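Local coordinates for AlgX/AlgJ SGNH hydrolase-like domain-containing protein (PDB 4NZK), which is of unknown function but, as a DHHW-family protein with an SGNH-hydrolase-like domain and a signal sequence, may act as a hydrolase or related enzyme outside the cytoplasm, at residues V107-A112 with T332-S337; G111-P116 with A148-T153; P225-T230 with I273-K278. All coordinates share one frame; numbering follows the deposited sequence. Where two conformers were deposited one is given.

Contacts 1 and 2 are neighbours, their centres about 11 Å apart: both start from the chain that leaves strand 101-107 and share G111 and A112. They touch where P108 CG packs 3.3 Å from Y113 OH and where the L149 side chain reaches V107 and P108. Contact 1 also lies beside an unidentified molecule, probably from the crystallisation liquor, covalently linked to C334 SG; it may mark a pocket. Contact 3 is remote, its centre about 29 Å from that of contact 1 and about 32 Å from that of contact 2. Contacts 1 and 3 nonetheless belong to one mixed sheet, contact 3 at an outermost strand and contact 1 between inner ones.

Contact 1. Residues V107-A112 with T332-S337; sequences VPTAGA and TMCTFS
V107 joins the second segment through both ends of its peptide backbone. Its N donates to M333 O (2.9 Å) in a bond with 164° at the hydrogen, while its carbonyl oxygen turns to where strand 328-334 gives way to helix 335-339. There T335 N makes only a weak bond to V107 O (3.0 Å, 129°), and C334 CA offers a C-H to the same oxygen at 3.1 Å, so two modest donors share one acceptor. The V107 side chain adds CG2, 3.7 Å from M333 O. These contacts form a parallel bridge, V107 with C334, at the C-terminal ends of strands 101-107 and 328-334. In SGNH-type alpha/beta folds the active site commonly lies at this end of the parallel strands; C334, at the N-cap position of its helix, carries an unidentified adduct on SG, probably from crystallisation, so a pocket here is only suggested. Beyond the bridge, T109 turns its side chain to the second segment and crosses F336 at about a right angle. With chi1 at 57°, OG1 sits between the backbone N and the carbonyl carbon and meets the phenyl edge in plane, 3.4 Å from CE2. CG2 also approaches F336 CD2, at 3.8 Å, and touches C334 CB (4.1 Å). With an alanine here, OG1 and CG2 would be gone, and the F336 edge would probably lose its neighbour, the ring becoming freer to shift against Y77, which it meets edge-to-face. T335 OG1 lies near P108 CA, but its hydrogen-bond partner is H126 ND1.

Contact 2. Residues G111-P116 with A148-T153; sequences GAYYLP and ALEAHT
The short, weakly bonded helix 111-114 sends Y113 and Y114 to the C-terminal end of helix 145-150 and the type I beta turn, E150 to T153, in which that helix ends. Y113 makes the broader contact. Its ring crosses the side chains of L149, E150 and T153 at about right angles: T153 CG2 lies 3.7 Å from CG, E150 CA 3.7 Å from CE1, and L149 CB 3.4 Å from OH. With chi1 at -50°, CG lies anti to the carbonyl carbon, beside the backbone N, which sends the ring to these three residues; A112 CB sits 4.0 Å above the ring plane, over its centre. The E150 side chain touches through CB alone; beyond it the extended chain leads the carboxylate away. Y114 contributes the polar link, its OH donating to T153 O at a short 2.6 Å. The donor meets the carbonyl from the side, with a C=O...O angle of 115°, and lies 18° from the carbonyl plane. T153 CB comes within 3.7 Å of the same hydroxyl, so T153 meets one tyrosine through its methyl group and the other through its carbonyl. The two tyrosines also lean on each other: Y113 CB stands 3.7 Å above one face of the Y114 ring, toward its rim. Around this pair, the Y113 hydroxyl is bonded to Y146 O within helix 145-150. The Y114 ring meets W72 of strand 70-75, while L115 and P116 continue onto strand 62-67, so this part of the chain lies between helix 145-150 and the small antiparallel sheet.

Contact 3. Residues P225-T230 with I273-K278; sequences PSTDYT and IETANK
T230 and E274 face each other as an antiparallel hydrogen-bonded pair: T230 N donates to E274 O and E274 N returns the bond to T230 O, each 2.9 Å, the latter nearly straight at 174°. A water lies 3.1 Å from T230 O and 2.7 Å from E274 OE1, beside the carboxylate. One step along, Y229 and T275 form a non-hydrogen-bonded pair, closed beyond by A276 N donating to D228 O (2.9 Å). On their face of the sheet, Y229 CB approaches T275 CG2, while Y229 CD2 meets I273 CG2 at 3.8 Å. The tyrosine's chi1 of 74° sets CG between backbone N and carbonyl carbon, which brings CD2 beside I273 while the hydroxyl end goes on to hydrogen bonds with S249 OG and I250 N. T227 packs through CG2, 3.9 Å from A276 N, while OG1 is hydrogen-bonded to D300 OD1. Farther out, T275 OG1 accepts from N277 N (3.0 Å), an ST turn where the strand ends, and is also bonded to F302 O; N277 ND2 reaches D300 O. Backbone bonds of I273 to I305 and of T275 to E303 fix strand 270-275 from the side of strand 304-309. The result is the antiparallel margin of a mixed sheet, strand 229-234 outermost, added to the parallel core of an SGNH-hydrolase-like alpha/beta fold.

Contact 1. Residues V107-A112 with T332-S337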
loop_
_atom_site.group_PDB
_atom_site.type_symbol
_atom_site.label_atom_id
_atom_site.label_comp_id
_atom_site.label_asym_id
_atom_site.label_seq_id
_atom_site.Cartn_x
_atom_site.Cartn_y
_atom_site.Cartn_z
ATOM N N VAL A 107 -0.222 -6.031 -4.741
ATOM C CA VAL A 107 -1.550 -5.658 -5.248
ATOM C C VAL A 107 -1.432 -4.914 -6.576
ATOM O O VAL A 107 -0.445 -4.249 -6.837
ATOM C CB VAL A 107 -2.334 -4.803 -4.239
ATOM C CG1 VAL A 107 -2.680 -5.626 -2.994
ATOM C CG2 VAL A 107 -1.590 -3.529 -3.846
ATOM N N PRO A 108 -2.463 -5.039 -7.416
ATOM C CA PRO A 108 -2.430 -4.380 -8.701
ATOM C C PRO A 108 -2.847 -2.926 -8.567
ATOM O O PRO A 108 -3.360 -2.516 -7.540
ATOM C CB PRO A 108 -3.489 -5.124 -9.486
ATOM C CG PRO A 108 -4.477 -5.493 -8.463
ATOM C CD PRO A 108 -3.697 -5.830 -7.228
ATOM N N THR A 109 -2.589 -2.171 -9.627
ATOM C CA THR A 109 -3.132 -0.852 -9.810
ATOM C C THR A 109 -4.452 -0.976 -10.587
ATOM O O THR A 109 -4.886 -2.093 -10.960
ATOM C CB THR A 109 -2.127 0.045 -10.522
ATOM O OG1 THR A 109 -1.782 -0.557 -11.778
ATOM C CG2 THR A 109 -0.869 0.243 -9.670
ATOM N N ALA A 110 -5.122 0.151 -10.790
ATOM C CA ALA A 110 -6.491 0.124 -11.297
ATOM C C ALA A 110 -6.661 -0.569 -12.634
ATOM O O ALA A 110 -7.718 -1.100 -12.923
ATOM C CB ALA A 110 -7.080 1.530 -11.359
ATOM N N GLY A 111 -5.618 -0.539 -13.469
ATOM C CA GLY A 111 -5.678 -1.104 -14.793
ATOM C C GLY A 111 -5.916 -2.591 -14.809
ATOM O O GLY A 111 -6.314 -3.147 -15.846
ATOM N N ALA A 112 -5.677 -3.278 -13.693
ATOM C CA ALA A 112 -6.045 -4.697 -13.654
ATOM C C ALA A 112 -7.547 -4.932 -13.829
ATOM O O ALA A 112 -7.961 -5.993 -14.341
ATOM C CB ALA A 112 -5.657 -5.313 -12.350
ATOM N N THR A 332 4.183 -5.348 1.504
ATOM C CA THR A 332 3.048 -5.008 0.684
ATOM C C THR A 332 3.369 -3.817 -0.187
ATOM O O THR A 332 3.937 -2.836 0.265
ATOM C CB THR A 332 1.794 -4.812 1.552
ATOM O OG1 THR A 332 0.640 -4.621 0.694
ATOM C CG2 THR A 332 1.909 -3.661 2.509
HETATM N N MSE A 333 2.992 -3.941 -1.457
HETATM C CA MSE A 333 3.292 -2.928 -2.450
HETATM C C MSE A 333 2.554 -3.222 -3.710
HETATM O O MSE A 333 1.989 -4.306 -3.868
HETATM C CB MSE A 333 4.790 -2.887 -2.737
HETATM C CG MSE A 333 5.451 -4.226 -3.091
HETATM SE SE MSE A 333 7.392 -3.764 -3.116
HETATM C CE MSE A 333 7.338 -4.244 -1.205
ATOM N N CYS A 334 2.534 -2.267 -4.629
ATOM C CA CYS A 334 1.904 -2.516 -5.917
ATOM C C CYS A 334 2.853 -3.301 -6.821
ATOM O O CYS A 334 4.050 -3.401 -6.595
ATOM C CB CYS A 334 1.452 -1.217 -6.576
ATOM S SG CYS A 334 2.824 -0.273 -7.290
ATOM N N THR A 335 2.285 -3.834 -7.887
ATOM C CA THR A 335 3.033 -4.658 -8.820
ATOM C C THR A 335 4.218 -3.927 -9.418
ATOM O O THR A 335 5.292 -4.488 -9.538
ATOM C CB THR A 335 2.139 -5.184 -9.934
ATOM O OG1 THR A 335 1.255 -4.127 -10.341
ATOM C CG2 THR A 335 1.347 -6.420 -9.466
ATOM N N PHE A 336 4.030 -2.671 -9.810
ATOM C CA PHE A 336 5.132 -1.933 -10.413
ATOM C C PHE A 336 6.345 -1.882 -9.467
ATOM O O PHE A 336 7.490 -1.949 -9.880
ATOM C CB PHE A 336 4.710 -0.512 -10.713
ATOM C CG PHE A 336 3.725 -0.361 -11.830
ATOM C CD1 PHE A 336 4.166 -0.175 -13.146
ATOM C CD2 PHE A 336 2.368 -0.301 -11.582
ATOM C CE1 PHE A 336 3.263 0.017 -14.185
ATOM C CE2 PHE A 336 1.474 -0.094 -12.616
ATOM C CZ PHE A 336 1.915 0.087 -13.913
ATOM N N SER A 337 6.083 -1.728 -8.177
ATOM C CA SER A 337 7.171 -1.694 -7.202
ATOM C C SER A 337 7.827 -3.064 -7.053
ATOM O O SER A 337 9.053 -3.161 -7.030
ATOM C CB SER A 337 6.691 -1.253 -5.833
ATOM O OG SER A 337 6.355 0.092 -5.826
#

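Contact 2. Residues G111-P116 with A148-T153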
loop_
_atom_site.group_PDB
_atom_site.type_symbol
_atom_site.label_atom_id
_atom_site.label_comp_id
_atom_site.label_asym_id
_atom_site.label_seq_id
_atom_site.Cartn_x
_atom_site.Cartn_y
_atom_site.Cartn_z
ATOM N N GLY A 111 -5.618 -0.539 -13.469
ATOM C CA GLY A 111 -5.678 -1.104 -14.793
ATOM C C GLY A 111 -5.916 -2.591 -14.809
ATOM O O GLY A 111 -6.314 -3.147 -15.846
ATOM N N ALA A 112 -5.677 -3.278 -13.693
ATOM C CA ALA A 112 -6.045 -4.697 -13.654
ATOM C C ALA A 112 -7.547 -4.932 -13.829
ATOM O O ALA A 112 -7.961 -5.993 -14.341
ATOM C CB ALA A 112 -5.657 -5.313 -12.350
ATOM N N TYR A 113 -8.346 -3.956 -13.389
ATOM C CA TYR A 113 -9.780 -4.115 -13.339
ATOM C C TYR A 113 -10.602 -3.199 -14.237
ATOM O O TYR A 113 -11.703 -3.563 -14.636
ATOM C CB TYR A 113 -10.270 -3.898 -11.908
ATOM C CG TYR A 113 -9.517 -4.696 -10.868
ATOM C CD1 TYR A 113 -9.574 -6.075 -10.865
ATOM C CD2 TYR A 113 -8.783 -4.080 -9.891
ATOM C CE1 TYR A 113 -8.859 -6.826 -9.927
ATOM C CE2 TYR A 113 -8.084 -4.810 -8.934
ATOM C CZ TYR A 113 -8.132 -6.197 -8.954
ATOM O OH TYR A 113 -7.424 -6.894 -8.008
ATOM N N TYR A 114 -10.090 -2.004 -14.512
ATOM C CA TYR A 114 -10.874 -0.938 -15.123
ATOM C C TYR A 114 -10.457 -0.477 -16.516
ATOM O O TYR A 114 -11.051 0.454 -17.037
ATOM C CB TYR A 114 -10.832 0.264 -14.191
ATOM C CG TYR A 114 -11.527 -0.009 -12.866
ATOM C CD1 TYR A 114 -12.901 -0.094 -12.785
ATOM C CD2 TYR A 114 -10.820 -0.169 -11.713
ATOM C CE1 TYR A 114 -13.541 -0.330 -11.574
ATOM C CE2 TYR A 114 -11.446 -0.381 -10.494
ATOM C CZ TYR A 114 -12.809 -0.474 -10.431
ATOM O OH TYR A 114 -13.376 -0.688 -9.202
ATOM N N LEU A 115 -9.467 -1.122 -17.110
ATOM C CA LEU A 115 -9.072 -0.769 -18.464
ATOM C C LEU A 115 -10.211 -1.073 -19.417
ATOM O O LEU A 115 -10.770 -2.181 -19.371
ATOM C CB LEU A 115 -7.777 -1.521 -18.822
ATOM C CG LEU A 115 -6.896 -1.013 -19.929
ATOM C CD1 LEU A 115 -6.414 0.420 -19.652
ATOM C CD2 LEU A 115 -5.736 -1.967 -20.089
ATOM N N PRO A 116 -10.581 -0.095 -20.275
ATOM C CA PRO A 116 -11.719 -0.350 -21.128
ATOM C C PRO A 116 -11.401 -1.290 -22.248
ATOM O O PRO A 116 -10.226 -1.658 -22.491
ATOM C CB PRO A 116 -12.108 1.028 -21.682
ATOM C CG PRO A 116 -11.098 1.969 -21.233
ATOM C CD PRO A 116 -10.147 1.308 -20.309
ATOM N N ALA A 148 -9.192 -10.332 -3.474
ATOM C CA ALA A 148 -10.010 -9.550 -2.554
ATOM C C ALA A 148 -10.532 -8.303 -3.242
ATOM O O ALA A 148 -11.701 -7.969 -3.141
ATOM C CB ALA A 148 -9.203 -9.188 -1.328
ATOM N N LEU A 149 -9.689 -7.637 -4.006
ATOM C CA LEU A 149 -10.115 -6.419 -4.691
ATOM C C LEU A 149 -11.050 -6.731 -5.846
ATOM O O LEU A 149 -12.004 -5.992 -6.089
ATOM C CB LEU A 149 -8.907 -5.669 -5.191
ATOM C CG LEU A 149 -8.053 -5.045 -4.089
ATOM C CD1 LEU A 149 -6.614 -4.848 -4.595
ATOM C CD2 LEU A 149 -8.633 -3.693 -3.602
ATOM N N GLU A 150 -10.753 -7.804 -6.564
ATOM C CA GLU A 150 -11.539 -8.188 -7.745
ATOM C C GLU A 150 -13.017 -8.347 -7.349
ATOM O O GLU A 150 -13.905 -8.080 -8.143
ATOM C CB GLU A 150 -10.975 -9.494 -8.311
ATOM C CG GLU A 150 -11.597 -10.011 -9.592
ATOM C CD GLU A 150 -10.877 -11.287 -10.084
ATOM O OE1 GLU A 150 -10.422 -12.134 -9.258
ATOM O OE2 GLU A 150 -10.758 -11.437 -11.295
ATOM N N ALA A 151 -13.264 -8.780 -6.116
ATOM C CA ALA A 151 -14.640 -9.002 -5.659
ATOM C C ALA A 151 -15.429 -7.716 -5.336
ATOM O O ALA A 151 -16.616 -7.789 -5.043
ATOM C CB ALA A 151 -14.604 -9.914 -4.448
ATOM N N HIS A 152 -14.791 -6.549 -5.431
ATOM C CA HIS A 152 -15.394 -5.300 -5.009
ATOM C C HIS A 152 -15.239 -4.193 -6.022
ATOM O O HIS A 152 -15.301 -2.991 -5.683
ATOM C CB HIS A 152 -14.820 -4.895 -3.653
ATOM C CG HIS A 152 -15.175 -5.852 -2.581
ATOM N ND1 HIS A 152 -16.436 -5.903 -2.019
ATOM C CD2 HIS A 152 -14.462 -6.843 -1.999
ATOM C CE1 HIS A 152 -16.475 -6.865 -1.112
ATOM N NE2 HIS A 152 -15.298 -7.476 -1.108
ATOM N N THR A 153 -15.073 -4.581 -7.278
ATOM C CA THR A 153 -14.814 -3.583 -8.332
ATOM C C THR A 153 -16.011 -2.660 -8.642
ATOM O O THR A 153 -15.847 -1.610 -9.248
ATOM C CB THR A 153 -14.308 -4.233 -9.618
ATOM O OG1 THR A 153 -15.228 -5.233 -10.056
ATOM C CG2 THR A 153 -12.922 -4.800 -9.401
#

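Contact 3. Residues P225-T230 with I273-K278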
loop_
_atom_site.group_PDB
_atom_site.type_symbol
_atom_site.label_atom_id
_atom_site.label_comp_id
_atom_site.label_asym_id
_atom_site.label_seq_id
_atom_site.Cartn_x
_atom_site.Cartn_y
_atom_site.Cartn_z
ATOM N N PRO A 225 -10.125 4.357 12.867
ATOM C CA PRO A 225 -10.576 3.189 13.615
ATOM C C PRO A 225 -11.029 3.525 15.018
ATOM O O PRO A 225 -10.680 4.570 15.563
ATOM C CB PRO A 225 -9.316 2.303 13.664
ATOM C CG PRO A 225 -8.157 3.267 13.574
ATOM C CD PRO A 225 -8.663 4.381 12.660
ATOM N N SER A 226 -11.758 2.584 15.599
ATOM C CA SER A 226 -12.352 2.755 16.929
ATOM C C SER A 226 -11.397 2.460 18.090
ATOM O O SER A 226 -11.592 2.961 19.178
ATOM C CB SER A 226 -13.622 1.882 17.039
ATOM O OG SER A 226 -13.303 0.489 17.023
ATOM N N THR A 227 -10.361 1.662 17.848
ATOM C CA THR A 227 -9.410 1.303 18.886
ATOM C C THR A 227 -8.462 2.444 19.191
ATOM O O THR A 227 -7.925 3.088 18.276
ATOM C CB THR A 227 -8.648 0.014 18.485
ATOM O OG1 THR A 227 -9.586 -1.051 18.277
ATOM C CG2 THR A 227 -7.620 -0.427 19.562
ATOM N N ASP A 228 -8.243 2.708 20.482
ATOM C CA ASP A 228 -7.330 3.766 20.874
ATOM C C ASP A 228 -5.890 3.362 20.538
ATOM O O ASP A 228 -5.534 2.182 20.561
ATOM C CB ASP A 228 -7.484 4.105 22.368
ATOM C CG ASP A 228 -6.733 5.367 22.763
ATOM O OD1 ASP A 228 -6.684 6.305 21.943
ATOM O OD2 ASP A 228 -6.211 5.432 23.896
ATOM N N TYR A 229 -5.085 4.354 20.187
ATOM C CA TYR A 229 -3.670 4.113 19.862
ATOM C C TYR A 229 -2.863 5.416 20.064
ATOM O O TYR A 229 -3.428 6.519 20.216
ATOM C CB TYR A 229 -3.516 3.637 18.380
ATOM C CG TYR A 229 -3.711 4.782 17.395
ATOM C CD1 TYR A 229 -4.968 5.145 16.947
ATOM C CD2 TYR A 229 -2.639 5.560 17.002
ATOM C CE1 TYR A 229 -5.149 6.218 16.085
ATOM C CE2 TYR A 229 -2.800 6.656 16.155
ATOM C CZ TYR A 229 -4.055 6.989 15.686
ATOM O OH TYR A 229 -4.214 8.101 14.881
ATOM N N THR A 230 -1.539 5.251 20.103
ATOM C CA THR A 230 -0.589 6.356 20.120
ATOM C C THR A 230 0.510 6.058 19.102
ATOM O O THR A 230 1.050 4.959 19.099
ATOM C CB THR A 230 0.099 6.540 21.482
ATOM O OG1 THR A 230 -0.850 6.389 22.548
ATOM C CG2 THR A 230 0.771 7.897 21.527
ATOM N N ILE A 273 3.382 2.412 16.245
ATOM C CA ILE A 273 1.996 2.574 16.724
ATOM C C ILE A 273 1.773 1.558 17.834
ATOM O O ILE A 273 2.063 0.368 17.660
ATOM C CB ILE A 273 0.968 2.347 15.596
ATOM C CG1 ILE A 273 1.214 3.287 14.437
ATOM C CG2 ILE A 273 -0.462 2.535 16.082
ATOM C CD1 ILE A 273 0.570 2.865 13.163
ATOM N N GLU A 274 1.289 2.043 18.978
ATOM C CA GLU A 274 0.953 1.202 20.133
ATOM C C GLU A 274 -0.552 1.346 20.290
ATOM O O GLU A 274 -1.063 2.452 20.365
ATOM C CB GLU A 274 1.676 1.661 21.401
ATOM C CG GLU A 274 3.183 1.484 21.315
ATOM C CD GLU A 274 3.933 2.234 22.397
ATOM O OE1 GLU A 274 4.189 3.457 22.230
ATOM O OE2 GLU A 274 4.293 1.593 23.394
ATOM N N THR A 275 -1.254 0.227 20.366
ATOM C CA THR A 275 -2.715 0.253 20.445
ATOM C C THR A 275 -3.231 -0.311 21.755
ATOM O O THR A 275 -2.472 -0.888 22.536
ATOM C CB THR A 275 -3.377 -0.577 19.314
ATOM O OG1 THR A 275 -3.407 -1.948 19.675
ATOM C CG2 THR A 275 -2.660 -0.394 17.963
ATOM N N ALA A 276 -4.533 -0.126 21.970
ATOM C CA ALA A 276 -5.202 -0.671 23.140
ATOM C C ALA A 276 -5.515 -2.171 23.063
ATOM O O ALA A 276 -5.965 -2.741 24.045
ATOM C CB ALA A 276 -6.467 0.109 23.410
ATOM N N ASN A 277 -5.223 -2.819 21.927
ATOM C CA ASN A 277 -5.447 -4.239 21.779
ATOM C C ASN A 277 -4.179 -4.976 22.183
ATOM O O ASN A 277 -3.276 -5.180 21.385
ATOM C CB ASN A 277 -5.849 -4.595 20.354
ATOM C CG ASN A 277 -6.218 -6.067 20.203
ATOM O OD1 ASN A 277 -6.032 -6.858 21.130
ATOM N ND2 ASN A 277 -6.700 -6.446 19.036
ATOM N N LYS A 278 -4.142 -5.407 23.433
ATOM C CA LYS A 278 -2.955 -6.029 23.999
ATOM C C LYS A 278 -2.910 -7.520 23.732
ATOM O O LYS A 278 -2.890 -8.324 24.641
ATOM C CB LYS A 278 -2.917 -5.743 25.494
ATOM C CG LYS A 278 -3.004 -4.267 25.831
ATOM C CD LYS A 278 -1.923 -3.433 25.202
ATOM C CE LYS A 278 -1.879 -2.040 25.819
ATOM N NZ LYS A 278 -0.998 -1.134 25.030
HETATM O O HOH W 1 4.006 4.763 19.904
#